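Local structure of ABC transporter substrate binding protein (Ribose) (Agrobacterium vitis, 4WUT) at residues Ile29-Asn34 against Ile112-Leu117; Thr36-Val41 against Ala63-Ile68; Ala127-Asp132 against Gly271-Asp276. The protein probably serves as the periplasmic sugar-binding component of an ABC transporter, and holds a beta-D-fucopyranose in the cleft between its two lobes. All coordinates share one frame; numbering follows the deposited sequence.

Contact 1: Ile29-Asn34 against Ile112-Leu117; sequences IVKTVN and IIDSML. With FCB (beta-D-fucopyranose), chain E.
K31 reaches across to S115 and D114 with the end of its chain. Its CB leaves the backbone pointing at the 112-117 segment, and a chi1 of -58° sends the rest of the chain on toward S115. From there it runs fully extended past the indole of W38, with E65 and S91 also packed against it. CD comes no nearer to the sugar than 4.2 Å from O3 of the fucose. CE lies 3.1 Å from OG of S115, beside the bond that NZ makes to it. NZ ends the run with two bonds: it donates to S115 OG at 2.8 Å and to fucose O3, also at 2.8 Å. D114 OD2 is farther from the same ammonium, 3.8 Å from NZ, which makes a long salt bridge.

The carboxylate of D114 takes the two adjacent sugar hydroxyls one on each oxygen: O2 donates to OD1 at 2.6 Å, and O3 donates to OD2 at a very short 2.5 Å. S115 OG donates to OD2 as well, coming from above the carboxylate plane, 42° out of it. S115 N bonds to I113 O, a classic gamma turn centred on D114, which places the two side chains next to each other. S115 OG also accepts from the backbone N of S165.

Fucose O3 therefore gives to an aspartate and receives from a lysine, and the serine links the same two groups. The buried positive charge beside OD2 probably stabilises the anionic carboxylate. With one oxygen each for O2 and O3, D114 is suited to reading a vicinal diol.

Contact 2: Thr36-Val41 against Ala63-Ile68; sequences TFWQNV and AAESAI. With FCB (beta-D-fucopyranose), chain E.
The tight part of this contact is a single bond: the indole NE1 of W38 donates to OE2 of E65 at 2.8 Å. It is almost straight (174° at the hydrogen), it lies in the plane of the indole, and it reaches the oxygen nearly along its C-O axis. Ring and carboxylate planes are nevertheless turned 53° apart. E65 gets there on an extended chain, and its other oxygen, OE1, accepts from fucose O4 at 2.8 Å and is also bonded to S193 OG. The indole bond, with S193 on the other oxygen, helps to hold the carboxylate's orientation. W38 touches the sugar directly too, with CZ2 3.7 Å from C4.

F37 provides the apolar floor. Fucose C1 lies 3.8 Å above its ring plane, over the centre, so the sugar's C-H side rests on an aromatic face, as in many sugar-binding proteins. F37 also meets W38 in a T-shaped (edge-to-face) approach, its CD1 edge standing over the centre of one indole face. This is the mouth of the N-terminal lobe in the periplasmic binding protein fold: F37 and W38 sit in the first turn of helix 36-49, and E65 in the loop after strand 56-60.

Away from the sugar the two backbones stay apart, W38 and E65 being the nearest CA pair at 10.9 Å. The 63-68 loop winds through a type I turn from A64 to A67 before helix 68-80 starts. S66 in this turn and Q39 on the helix are exposed.

Contact 3: Ala127-Asp132 against Gly271-Asp276; sequences AFLATD and GEKGVD
L129 does most of the work here, pushing its CD2 methyl onto the backbone of helix 267-282 between K273 and G274. L129 CD2 lies 3.5 Å from K273 C. The same L129 CD2 is also 3.5 Å from G274 N, so the methyl sits against the peptide group itself. L129 points its CB toward the helix, and its first torsion (chi1 -65°) lets the isobutyl group continue outward from the strand. No hydrogen bond crosses the contact, which is purely van der Waals.

G274 offers its backbone N to the L129 methyl, and its CA comes to 7.0 Å from the CA of L129, the nearest backbone pair of the two segments. K273 adds the upper part of its chain: its CB is 3.6 Å from CD2 of L129, and CG is 3.7 Å from the same methyl. Beyond CG the lysine runs on extended, and its end leads away from the strand. The K273 side chain also touches I291.

In the alpha/beta sandwich of the N-terminal lobe, this is a helix laid on one face of the sheet. Strand 127-130 runs between strands 110-113 and 290-298, and L129 also packs with V111, I113 and I291 on those neighbours. V275, which follows G274, turns its CB away from the strand and meets A45 and A48 of helix 36-49. Past the C-terminal end of strand 127-130 the chain reaches D132, whose OD1 accepts from A135 N and caps helix 133-148.

In the fold
Contacts 1 and 2 lie side by side at the sugar, centres about 7 Å apart, and contact 2 is nested inside the chain loop that contact 1 closes. Contact 3 follows both in sequence, its centre about 11 Å from that of contact 1 and about 16 Å from that of contact 2. Strands 110-113 and 127-130, neighbours in the sheet, join contacts 1 and 3 through backbone bonds of L129 with I112 and D114. Helix 36-49, which carries half of contact 2, packs beside helix 267-282 of contact 3 through V41 and G271. The pocket residues come from loops after strands and from the start of helix 36-49, with contact 3 farther from the sugar, where the sheet meets helix 267-282.

Contact 1: Ile29-Asn34 against Ile112-Leu117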
ATOM      1  N   ILE A  29      -0.148   9.051  11.579  1.00 10.42           N
ATOM      2  CA  ILE A  29      -1.283   8.164  11.769  1.00  9.80           C
ATOM      3  C   ILE A  29      -1.436   7.269  10.549  1.00 13.35           C
ATOM      4  O   ILE A  29      -1.678   7.746   9.422  1.00 11.06           O
ATOM      5  CB  ILE A  29      -2.587   8.969  12.039  1.00  9.94           C
ATOM      6  CG1 ILE A  29      -2.446   9.783  13.322  1.00 11.46           C
ATOM      7  CG2 ILE A  29      -3.805   8.020  12.110  1.00 11.79           C
ATOM      8  CD1 ILE A  29      -3.568  10.789  13.552  1.00 12.76           C
ATOM      9  N   VAL A  30      -1.256   5.969  10.756  1.00 12.18           N
ATOM     10  CA  VAL A  30      -1.271   5.019   9.663  1.00 11.16           C
ATOM     11  C   VAL A  30      -2.391   4.004   9.821  1.00  8.42           C
ATOM     12  O   VAL A  30      -3.134   4.054  10.802  1.00 10.49           O
ATOM     13  CB  VAL A  30       0.093   4.304   9.511  1.00 12.64           C
ATOM     14  CG1 VAL A  30       1.191   5.321   9.140  1.00 16.17           C
ATOM     15  CG2 VAL A  30       0.460   3.534  10.752  1.00 13.59           C
ATOM     16  N   LYS A  31      -2.555   3.092   8.859  1.00 10.94           N
ATOM     17  CA  LYS A  31      -3.721   2.227   8.876  1.00  9.67           C
ATOM     18  C   LYS A  31      -3.689   1.151   9.961  1.00  8.44           C
ATOM     19  O   LYS A  31      -4.727   0.708  10.406  1.00 11.41           O
ATOM     20  CB  LYS A  31      -3.937   1.549   7.533  1.00 10.80           C
ATOM     21  CG  LYS A  31      -4.112   2.502   6.336  1.00 10.02           C
ATOM     22  CD  LYS A  31      -4.411   1.696   5.084  1.00  8.37           C
ATOM     23  CE  LYS A  31      -4.370   2.512   3.802  1.00  9.76           C
ATOM     24  NZ  LYS A  31      -4.675   1.635   2.650  1.00 11.98           N
ATOM     25  N   THR A  32      -2.480   0.723  10.329  1.00 11.59           N
ATOM     26  CA  THR A  32      -2.286  -0.204  11.433  1.00  9.82           C
ATOM     27  C   THR A  32      -0.810  -0.166  11.781  1.00 15.12           C
ATOM     28  O   THR A  32       0.020   0.148  10.936  1.00 15.14           O
ATOM     29  CB  THR A  32      -2.682  -1.648  11.081  1.00 15.22           C
ATOM     30  OG1 THR A  32      -2.535  -2.469  12.245  1.00 19.12           O
ATOM     31  CG2 THR A  32      -1.830  -2.215   9.938  1.00 16.63           C
ATOM     32  N   VAL A  33      -0.470  -0.434  13.033  1.00 20.18           N
ATOM     33  CA  VAL A  33       0.942  -0.466  13.409  1.00 24.19           C
ATOM     34  C   VAL A  33       1.490  -1.884  13.248  1.00 24.20           C
ATOM     35  O   VAL A  33       2.705  -2.086  13.125  1.00 23.16           O
ATOM     36  CB  VAL A  33       1.153   0.029  14.847  1.00 28.72           C
ATOM     37  CG1 VAL A  33       0.974   1.542  14.902  1.00 31.02           C
ATOM     38  CG2 VAL A  33       0.199  -0.687  15.806  1.00 29.81           C
ATOM     39  N   ASN A  34       0.579  -2.853  13.210  1.00 28.36           N
ATOM     40  CA  ASN A  34       0.937  -4.259  13.073  1.00 31.49           C
ATOM     41  C   ASN A  34       1.278  -4.647  11.644  1.00 29.27           C
ATOM     42  O   ASN A  34       0.508  -5.380  11.002  1.00 28.13           O
ATOM     43  CB  ASN A  34      -0.229  -5.126  13.548  1.00 35.06           C
ATOM     44  CG  ASN A  34      -0.661  -4.792  14.957  1.00 35.28           C
ATOM     45  OD1 ASN A  34       0.175  -4.492  15.817  1.00 44.26           O
ATOM     46  ND2 ASN A  34      -1.975  -4.847  15.211  1.00 39.96           N
ATOM     47  N   ILE A 112      -0.914  13.756   3.165  1.00 10.02           N
ATOM     48  CA  ILE A 112      -1.459  12.421   2.952  1.00  9.25           C
ATOM     49  C   ILE A 112      -0.421  11.521   2.299  1.00 10.17           C
ATOM     50  O   ILE A 112       0.254  11.929   1.328  1.00 12.14           O
ATOM     51  CB  ILE A 112      -2.726  12.482   2.074  1.00  8.94           C
ATOM     52  CG1 ILE A 112      -3.762  13.435   2.698  1.00 10.32           C
ATOM     53  CG2 ILE A 112      -3.303  11.105   1.831  1.00 10.56           C
ATOM     54  CD1 ILE A 112      -4.321  12.996   4.023  1.00 11.50           C
ATOM     55  N   ILE A 113      -0.256  10.319   2.848  1.00 10.03           N
ATOM     56  CA  ILE A 113       0.626   9.331   2.246  1.00  9.27           C
ATOM     57  C   ILE A 113      -0.120   8.059   1.876  1.00  8.59           C
ATOM     58  O   ILE A 113      -1.143   7.717   2.498  1.00  9.29           O
ATOM     59  CB  ILE A 113       1.826   9.001   3.145  1.00 11.98           C
ATOM     60  CG1 ILE A 113       1.349   8.585   4.538  1.00 10.50           C
ATOM     61  CG2 ILE A 113       2.790  10.177   3.198  1.00 12.74           C
ATOM     62  CD1 ILE A 113       2.403   7.867   5.343  1.00 14.04           C
ATOM     63  N   ASP A 114       0.358   7.423   0.808  1.00  9.22           N
ATOM     64  CA  ASP A 114       0.024   6.046   0.447  1.00 10.48           C
ATOM     65  C   ASP A 114      -1.341   5.844  -0.196  1.00 10.74           C
ATOM     66  O   ASP A 114      -1.450   5.246  -1.270  1.00 11.26           O
ATOM     67  CB  ASP A 114       0.154   5.106   1.646  1.00 10.87           C
ATOM     68  CG  ASP A 114      -0.291   3.718   1.313  1.00 11.51           C
ATOM     69  OD1 ASP A 114       0.469   3.002   0.617  1.00 12.65           O
ATOM     70  OD2 ASP A 114      -1.423   3.321   1.700  1.00 11.47           O
ATOM     71  N   SER A 115      -2.386   6.329   0.468  1.00  9.38           N
ATOM     72  CA  SER A 115      -3.758   6.052   0.067  1.00 11.08           C
ATOM     73  C   SER A 115      -4.484   7.376  -0.076  1.00 11.53           C
ATOM     74  O   SER A 115      -4.467   8.211   0.828  1.00 10.37           O
ATOM     75  CB  SER A 115      -4.460   5.217   1.131  1.00 10.54           C
ATOM     76  OG  SER A 115      -4.091   3.869   1.033  1.00 16.82           O
HETATM   77  N   MSE A 116      -5.102   7.581  -1.227  1.00 11.42           N
HETATM   78  CA  MSE A 116      -5.768   8.835  -1.521  1.00 12.24           C
HETATM   79  C   MSE A 116      -6.953   9.145  -0.617  1.00 12.54           C
HETATM   80  O   MSE A 116      -7.575   8.250  -0.013  1.00 12.55           O
HETATM   81  CB  MSE A 116      -6.264   8.835  -2.977  1.00 13.73           C
HETATM   82  CG  MSE A 116      -7.091   7.645  -3.349  1.00 14.50           C
HETATM   83 SE   MSE A 116      -8.102   7.897  -5.013  1.00 30.83          SE
HETATM   84  CE  MSE A 116      -9.372   9.281  -4.441  1.00 28.15           C
ATOM     85  N   LEU A 117      -7.230  10.437  -0.535  1.00 12.96           N
ATOM     86  CA  LEU A 117      -8.523  10.934  -0.076  1.00 13.85           C
ATOM     87  C   LEU A 117      -9.385  11.311  -1.264  1.00 15.67           C
ATOM     88  O   LEU A 117      -8.878  11.596  -2.351  1.00 16.21           O
ATOM     89  CB  LEU A 117      -8.355  12.186   0.772  1.00 13.48           C
ATOM     90  CG  LEU A 117      -7.874  12.043   2.206  1.00 13.27           C
ATOM     91  CD1 LEU A 117      -7.852  13.403   2.887  1.00 12.33           C
ATOM     92  CD2 LEU A 117      -8.744  11.053   3.014  1.00 12.41           C
TER
HETATM   93  C1  FCB E 404       0.540  -1.451   0.991  1.00  6.39           C
HETATM   94  C2  FCB E 404      -0.585  -0.456   0.740  1.00 12.22           C
HETATM   95  C3  FCB E 404      -1.029   0.158   1.953  1.00 13.19           C
HETATM   96  C4  FCB E 404      -1.388  -0.917   3.013  1.00 13.17           C
HETATM   97  C5  FCB E 404      -0.141  -1.841   3.101  1.00 12.00           C
HETATM   98  C6  FCB E 404      -0.329  -2.991   4.133  1.00 13.06           C
HETATM   99  O1  FCB E 404       0.651  -2.171  -0.144  1.00 10.01           O
HETATM  100  O2  FCB E 404      -0.032   0.566  -0.135  1.00 11.33           O
HETATM  101  O3  FCB E 404      -2.192   0.956   1.611  1.00 13.33           O
HETATM  102  O4  FCB E 404      -2.593  -1.636   2.651  1.00 15.67           O
HETATM  103  O5  FCB E 404       0.085  -2.442   1.902  1.00 14.30           O

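Contact 2: Thr36-Val41 against Ala63-Ile68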
ATOM      1  N   THR A  36       4.906  -4.857   8.735  1.00 14.55           N
ATOM      2  CA  THR A  36       6.284  -4.546   8.359  1.00 14.54           C
ATOM      3  C   THR A  36       6.310  -3.367   7.367  1.00 13.66           C
ATOM      4  O   THR A  36       7.223  -2.564   7.394  1.00 14.57           O
ATOM      5  CB  THR A  36       7.091  -5.785   7.836  1.00 15.00           C
ATOM      6  OG1 THR A  36       6.302  -6.545   6.921  1.00 15.57           O
ATOM      7  CG2 THR A  36       7.493  -6.683   8.973  1.00 18.21           C
ATOM      8  N   PHE A  37       5.290  -3.258   6.514  1.00 12.69           N
ATOM      9  CA  PHE A  37       5.193  -2.137   5.590  1.00 12.97           C
ATOM     10  C   PHE A  37       5.113  -0.822   6.373  1.00 11.50           C
ATOM     11  O   PHE A  37       5.889   0.083   6.127  1.00 12.54           O
ATOM     12  CB  PHE A  37       3.986  -2.297   4.650  1.00 12.36           C
ATOM     13  CG  PHE A  37       3.785  -1.131   3.718  1.00 11.71           C
ATOM     14  CD1 PHE A  37       3.021  -0.044   4.094  1.00 10.91           C
ATOM     15  CD2 PHE A  37       4.360  -1.122   2.455  1.00 11.51           C
ATOM     16  CE1 PHE A  37       2.852   1.035   3.241  1.00 11.19           C
ATOM     17  CE2 PHE A  37       4.186  -0.038   1.610  1.00 10.72           C
ATOM     18  CZ  PHE A  37       3.424   1.028   2.005  1.00  9.67           C
ATOM     19  N   TRP A  38       4.169  -0.717   7.312  1.00 14.61           N
ATOM     20  CA  TRP A  38       4.001   0.541   8.043  1.00 10.64           C
ATOM     21  C   TRP A  38       5.183   0.799   8.966  1.00 11.87           C
ATOM     22  O   TRP A  38       5.538   1.951   9.199  1.00 13.84           O
ATOM     23  CB  TRP A  38       2.658   0.608   8.802  1.00 11.84           C
ATOM     24  CG  TRP A  38       1.483   0.631   7.863  1.00  9.18           C
ATOM     25  CD1 TRP A  38       0.517  -0.317   7.726  1.00 12.17           C
ATOM     26  CD2 TRP A  38       1.187   1.643   6.891  1.00  8.67           C
ATOM     27  NE1 TRP A  38      -0.372   0.050   6.739  1.00 11.79           N
ATOM     28  CE2 TRP A  38       0.026   1.245   6.209  1.00 10.95           C
ATOM     29  CE3 TRP A  38       1.797   2.840   6.536  1.00 10.80           C
ATOM     30  CZ2 TRP A  38      -0.534   2.004   5.184  1.00 11.75           C
ATOM     31  CZ3 TRP A  38       1.241   3.592   5.520  1.00 10.89           C
ATOM     32  CH2 TRP A  38       0.083   3.182   4.866  1.00 11.26           C
ATOM     33  N   GLN A  39       5.844  -0.260   9.443  1.00 12.96           N
ATOM     34  CA  GLN A  39       7.038  -0.058  10.251  1.00 14.30           C
ATOM     35  C   GLN A  39       8.198   0.521   9.428  1.00 15.19           C
ATOM     36  O   GLN A  39       9.051   1.234   9.958  1.00 16.73           O
ATOM     37  CB  GLN A  39       7.430  -1.357  10.951  1.00 18.66           C
ATOM     38  CG  GLN A  39       6.478  -1.682  12.096  1.00 21.51           C
ATOM     39  CD  GLN A  39       6.491  -3.144  12.514  1.00 29.92           C
ATOM     40  OE1 GLN A  39       7.304  -3.939  12.044  1.00 36.70           O
ATOM     41  NE2 GLN A  39       5.568  -3.507  13.402  1.00 32.51           N
ATOM     42  N   ASN A  40       8.235   0.208   8.135  1.00 15.39           N
ATOM     43  CA  ASN A  40       9.240   0.826   7.262  1.00 16.31           C
ATOM     44  C   ASN A  40       8.913   2.305   6.988  1.00 16.94           C
ATOM     45  O   ASN A  40       9.815   3.142   6.924  1.00 14.66           O
ATOM     46  CB  ASN A  40       9.389   0.067   5.953  1.00 14.07           C
ATOM     47  CG  ASN A  40      10.778   0.239   5.338  1.00 16.95           C
ATOM     48  OD1 ASN A  40      11.795   0.138   6.034  1.00 18.94           O
ATOM     49  ND2 ASN A  40      10.826   0.546   4.039  1.00 17.31           N
ATOM     50  N   VAL A  41       7.630   2.629   6.851  1.00 14.04           N
ATOM     51  CA  VAL A  41       7.237   4.037   6.796  1.00 14.94           C
ATOM     52  C   VAL A  41       7.684   4.755   8.077  1.00 13.93           C
ATOM     53  O   VAL A  41       8.259   5.838   8.005  1.00 17.33           O
ATOM     54  CB  VAL A  41       5.728   4.181   6.594  1.00 14.04           C
ATOM     55  CG1 VAL A  41       5.310   5.659   6.683  1.00 15.08           C
ATOM     56  CG2 VAL A  41       5.330   3.575   5.259  1.00 13.72           C
ATOM     57  N   ALA A  63      -5.754  -1.254  15.233  1.00 12.63           N
ATOM     58  CA  ALA A  63      -5.313  -2.633  15.270  1.00 13.16           C
ATOM     59  C   ALA A  63      -5.417  -3.337  13.938  1.00 14.01           C
ATOM     60  O   ALA A  63      -4.797  -4.374  13.744  1.00 15.47           O
ATOM     61  CB  ALA A  63      -6.107  -3.391  16.295  1.00 15.81           C
ATOM     62  N   ALA A  64      -6.180  -2.775  13.008  1.00 12.17           N
ATOM     63  CA  ALA A  64      -6.360  -3.403  11.706  1.00 13.94           C
ATOM     64  C   ALA A  64      -6.732  -2.330  10.694  1.00 11.41           C
ATOM     65  O   ALA A  64      -7.288  -1.299  11.047  1.00 10.92           O
ATOM     66  CB  ALA A  64      -7.450  -4.433  11.768  1.00 13.26           C
ATOM     67  N   GLU A  65      -6.417  -2.577   9.425  1.00 10.64           N
ATOM     68  CA  GLU A  65      -6.721  -1.608   8.378  1.00  9.48           C
ATOM     69  C   GLU A  65      -8.199  -1.412   8.118  1.00 10.32           C
ATOM     70  O   GLU A  65      -8.602  -0.392   7.562  1.00 10.88           O
ATOM     71  CB  GLU A  65      -6.022  -1.997   7.058  1.00 10.76           C
ATOM     72  CG  GLU A  65      -4.499  -2.049   7.180  1.00 10.03           C
ATOM     73  CD  GLU A  65      -3.751  -1.891   5.876  1.00 11.18           C
ATOM     74  OE1 GLU A  65      -4.355  -2.041   4.761  1.00 10.15           O
ATOM     75  OE2 GLU A  65      -2.542  -1.568   5.979  1.00 13.29           O
ATOM     76  N   SER A  66      -9.006  -2.379   8.547  1.00 11.15           N
ATOM     77  CA  SER A  66     -10.455  -2.307   8.436  1.00 10.24           C
ATOM     78  C   SER A  66     -11.108  -1.464   9.543  1.00 10.12           C
ATOM     79  O   SER A  66     -12.305  -1.171   9.476  1.00 11.75           O
ATOM     80  CB  SER A  66     -11.041  -3.721   8.480  1.00 13.63           C
ATOM     81  OG  SER A  66     -10.583  -4.451   9.600  1.00 16.76           O
ATOM     82  N   ALA A  67     -10.326  -1.101  10.560  1.00 10.41           N
ATOM     83  CA  ALA A  67     -10.835  -0.323  11.696  1.00  9.66           C
ATOM     84  C   ALA A  67     -10.863   1.151  11.352  1.00 10.03           C
ATOM     85  O   ALA A  67     -10.014   1.920  11.818  1.00 11.55           O
ATOM     86  CB  ALA A  67      -9.950  -0.516  12.881  1.00 11.81           C
ATOM     87  N   ILE A  68     -11.852   1.549  10.559  1.00  9.92           N
ATOM     88  CA  ILE A  68     -11.932   2.893  10.018  1.00  8.58           C
ATOM     89  C   ILE A  68     -12.345   3.911  11.077  1.00  7.73           C
ATOM     90  O   ILE A  68     -11.725   4.982  11.211  1.00  9.97           O
ATOM     91  CB  ILE A  68     -12.945   2.971   8.850  1.00 11.45           C
ATOM     92  CG1 ILE A  68     -12.748   1.844   7.847  1.00 23.38           C
ATOM     93  CG2 ILE A  68     -12.862   4.294   8.167  1.00  9.96           C
ATOM     94  CD1 ILE A  68     -11.376   1.771   7.335  1.00 11.27           C
TER
HETATM   95  C1  FCB E 404       0.540  -1.451   0.991  1.00  6.39           C
HETATM   96  C2  FCB E 404      -0.585  -0.456   0.740  1.00 12.22           C
HETATM   97  C3  FCB E 404      -1.029   0.158   1.953  1.00 13.19           C
HETATM   98  C4  FCB E 404      -1.388  -0.917   3.013  1.00 13.17           C
HETATM   99  C5  FCB E 404      -0.141  -1.841   3.101  1.00 12.00           C
HETATM  100  C6  FCB E 404      -0.329  -2.991   4.133  1.00 13.06           C
HETATM  101  O1  FCB E 404       0.651  -2.171  -0.144  1.00 10.01           O
HETATM  102  O2  FCB E 404      -0.032   0.566  -0.135  1.00 11.33           O
HETATM  103  O3  FCB E 404      -2.192   0.956   1.611  1.00 13.33           O
HETATM  104  O4  FCB E 404      -2.593  -1.636   2.651  1.00 15.67           O
HETATM  105  O5  FCB E 404       0.085  -2.442   1.902  1.00 14.30           O

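Contact 3: Ala127-Asp132 against Gly271-Asp276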
ATOM      1  N   ALA A 127      -0.148  18.135   0.592  1.00 14.47           N
ATOM      2  CA  ALA A 127       0.604  17.272  -0.301  1.00 13.55           C
ATOM      3  C   ALA A 127       0.105  15.838  -0.179  1.00 12.46           C
ATOM      4  O   ALA A 127      -0.480  15.461   0.820  1.00 14.02           O
ATOM      5  CB  ALA A 127       2.111  17.364  -0.012  1.00 13.48           C
ATOM      6  N   PHE A 128       0.352  15.079  -1.244  1.00 12.10           N
ATOM      7  CA  PHE A 128       0.008  13.672  -1.323  1.00 12.71           C
ATOM      8  C   PHE A 128       1.182  12.922  -1.928  1.00 11.45           C
ATOM      9  O   PHE A 128       1.539  13.161  -3.090  1.00 14.38           O
ATOM     10  CB  PHE A 128      -1.249  13.490  -2.185  1.00 12.22           C
ATOM     11  CG  PHE A 128      -1.646  12.056  -2.398  1.00 11.85           C
ATOM     12  CD1 PHE A 128      -1.731  11.174  -1.350  1.00 13.83           C
ATOM     13  CD2 PHE A 128      -1.969  11.611  -3.665  1.00 18.43           C
ATOM     14  CE1 PHE A 128      -2.105   9.859  -1.562  1.00 12.22           C
ATOM     15  CE2 PHE A 128      -2.337  10.297  -3.889  1.00 18.33           C
ATOM     16  CZ  PHE A 128      -2.413   9.422  -2.842  1.00 17.25           C
ATOM     17  N   LEU A 129       1.769  12.038  -1.111  1.00 14.73           N
ATOM     18  CA  LEU A 129       2.935  11.245  -1.507  1.00 12.79           C
ATOM     19  C   LEU A 129       2.532   9.788  -1.579  1.00 10.81           C
ATOM     20  O   LEU A 129       2.087   9.223  -0.584  1.00 11.78           O
ATOM     21  CB  LEU A 129       4.056  11.358  -0.469  1.00 14.68           C
ATOM     22  CG  LEU A 129       4.754  12.684  -0.204  1.00 17.41           C
ATOM     23  CD1 LEU A 129       3.865  13.640   0.555  1.00 24.57           C
ATOM     24  CD2 LEU A 129       6.039  12.446   0.569  1.00 26.77           C
ATOM     25  N   ALA A 130       2.672   9.175  -2.733  1.00 10.67           N
ATOM     26  CA  ALA A 130       2.193   7.816  -2.919  1.00 10.73           C
ATOM     27  C   ALA A 130       2.715   7.217  -4.209  1.00 12.38           C
ATOM     28  O   ALA A 130       3.184   7.924  -5.124  1.00 12.63           O
ATOM     29  CB  ALA A 130       0.649   7.790  -2.917  1.00 12.42           C
ATOM     30  N   THR A 131       2.635   5.899  -4.282  1.00 11.60           N
ATOM     31  CA  THR A 131       2.757   5.191  -5.552  1.00 11.92           C
ATOM     32  C   THR A 131       1.713   5.707  -6.550  1.00 12.93           C
ATOM     33  O   THR A 131       0.597   6.041  -6.168  1.00 12.79           O
ATOM     34  CB  THR A 131       2.543   3.688  -5.339  1.00 14.10           C
ATOM     35  OG1 THR A 131       3.510   3.212  -4.408  1.00 12.83           O
ATOM     36  CG2 THR A 131       2.639   2.887  -6.633  1.00 15.15           C
ATOM     37  N   ASP A 132       2.068   5.808  -7.821  1.00 14.29           N
ATOM     38  CA  ASP A 132       1.059   5.926  -8.853  1.00 15.57           C
ATOM     39  C   ASP A 132       0.385   4.574  -8.991  1.00 15.59           C
ATOM     40  O   ASP A 132       0.825   3.701  -9.749  1.00 16.24           O
ATOM     41  CB  ASP A 132       1.704   6.350 -10.174  1.00 17.24           C
ATOM     42  CG  ASP A 132       0.718   6.442 -11.313  1.00 19.50           C
ATOM     43  OD1 ASP A 132      -0.410   5.920 -11.210  1.00 20.50           O
ATOM     44  OD2 ASP A 132       1.079   7.036 -12.353  1.00 22.82           O
ATOM     45  N   GLY A 271       7.524   7.930   4.409  1.00 16.36           N
ATOM     46  CA  GLY A 271       7.746   8.392   5.761  1.00 15.26           C
ATOM     47  C   GLY A 271       8.746   9.541   5.823  1.00 17.20           C
ATOM     48  O   GLY A 271       8.484  10.558   6.455  1.00 17.30           O
ATOM     49  N   GLU A 272       9.902   9.393   5.170  1.00 16.25           N
ATOM     50  CA  GLU A 272      10.949  10.396   5.273  1.00 16.91           C
ATOM     51  C   GLU A 272      10.509  11.707   4.618  1.00 18.67           C
ATOM     52  O   GLU A 272      10.568  12.776   5.241  1.00 17.59           O
ATOM     53  CB  GLU A 272      12.244   9.892   4.628  1.00 20.62           C
ATOM     54  CG  GLU A 272      13.480  10.696   5.005  1.00 21.39           C
ATOM     55  CD  GLU A 272      14.704  10.279   4.221  1.00 29.91           C
ATOM     56  OE1 GLU A 272      14.547   9.783   3.086  1.00 33.24           O
ATOM     57  OE2 GLU A 272      15.823  10.448   4.748  1.00 34.93           O
ATOM     58  N   LYS A 273      10.065  11.625   3.366  1.00 18.49           N
ATOM     59  CA  LYS A 273       9.645  12.830   2.646  1.00 17.16           C
ATOM     60  C   LYS A 273       8.306  13.348   3.144  1.00 16.83           C
ATOM     61  O   LYS A 273       8.007  14.540   3.030  1.00 18.31           O
ATOM     62  CB  LYS A 273       9.585  12.606   1.138  1.00 20.08           C
ATOM     63  CG  LYS A 273       9.404  13.917   0.382  1.00 19.56           C
ATOM     64  CD  LYS A 273      10.001  13.892  -0.984  1.00 23.71           C
ATOM     65  CE  LYS A 273       9.746  15.239  -1.659  1.00 30.75           C
ATOM     66  NZ  LYS A 273      10.666  15.507  -2.789  1.00 28.83           N
ATOM     67  N   GLY A 274       7.508  12.470   3.722  1.00 15.77           N
ATOM     68  CA  GLY A 274       6.276  12.918   4.364  1.00 15.25           C
ATOM     69  C   GLY A 274       6.578  13.894   5.492  1.00 15.22           C
ATOM     70  O   GLY A 274       6.006  15.003   5.569  1.00 15.20           O
ATOM     71  N   VAL A 275       7.464  13.485   6.393  1.00 15.58           N
ATOM     72  CA  VAL A 275       7.852  14.330   7.509  1.00 17.17           C
ATOM     73  C   VAL A 275       8.593  15.579   6.984  1.00 16.73           C
ATOM     74  O   VAL A 275       8.332  16.702   7.416  1.00 18.53           O
ATOM     75  CB  VAL A 275       8.688  13.538   8.548  1.00 17.43           C
ATOM     76  CG1 VAL A 275       9.335  14.471   9.542  1.00 20.43           C
ATOM     77  CG2 VAL A 275       7.810  12.539   9.284  1.00 15.48           C
ATOM     78  N   ASP A 276       9.480  15.410   6.015  1.00 19.18           N
ATOM     79  CA  ASP A 276      10.202  16.568   5.512  1.00 21.19           C
ATOM     80  C   ASP A 276       9.249  17.578   4.862  1.00 17.45           C
ATOM     81  O   ASP A 276       9.484  18.793   4.937  1.00 18.71           O
ATOM     82  CB  ASP A 276      11.325  16.155   4.565  1.00 20.70           C
ATOM     83  CG  ASP A 276      12.533  15.580   5.312  1.00 30.14           C
ATOM     84  OD1 ASP A 276      12.743  15.935   6.495  1.00 30.35           O
ATOM     85  OD2 ASP A 276      13.275  14.771   4.723  1.00 31.00           O
TER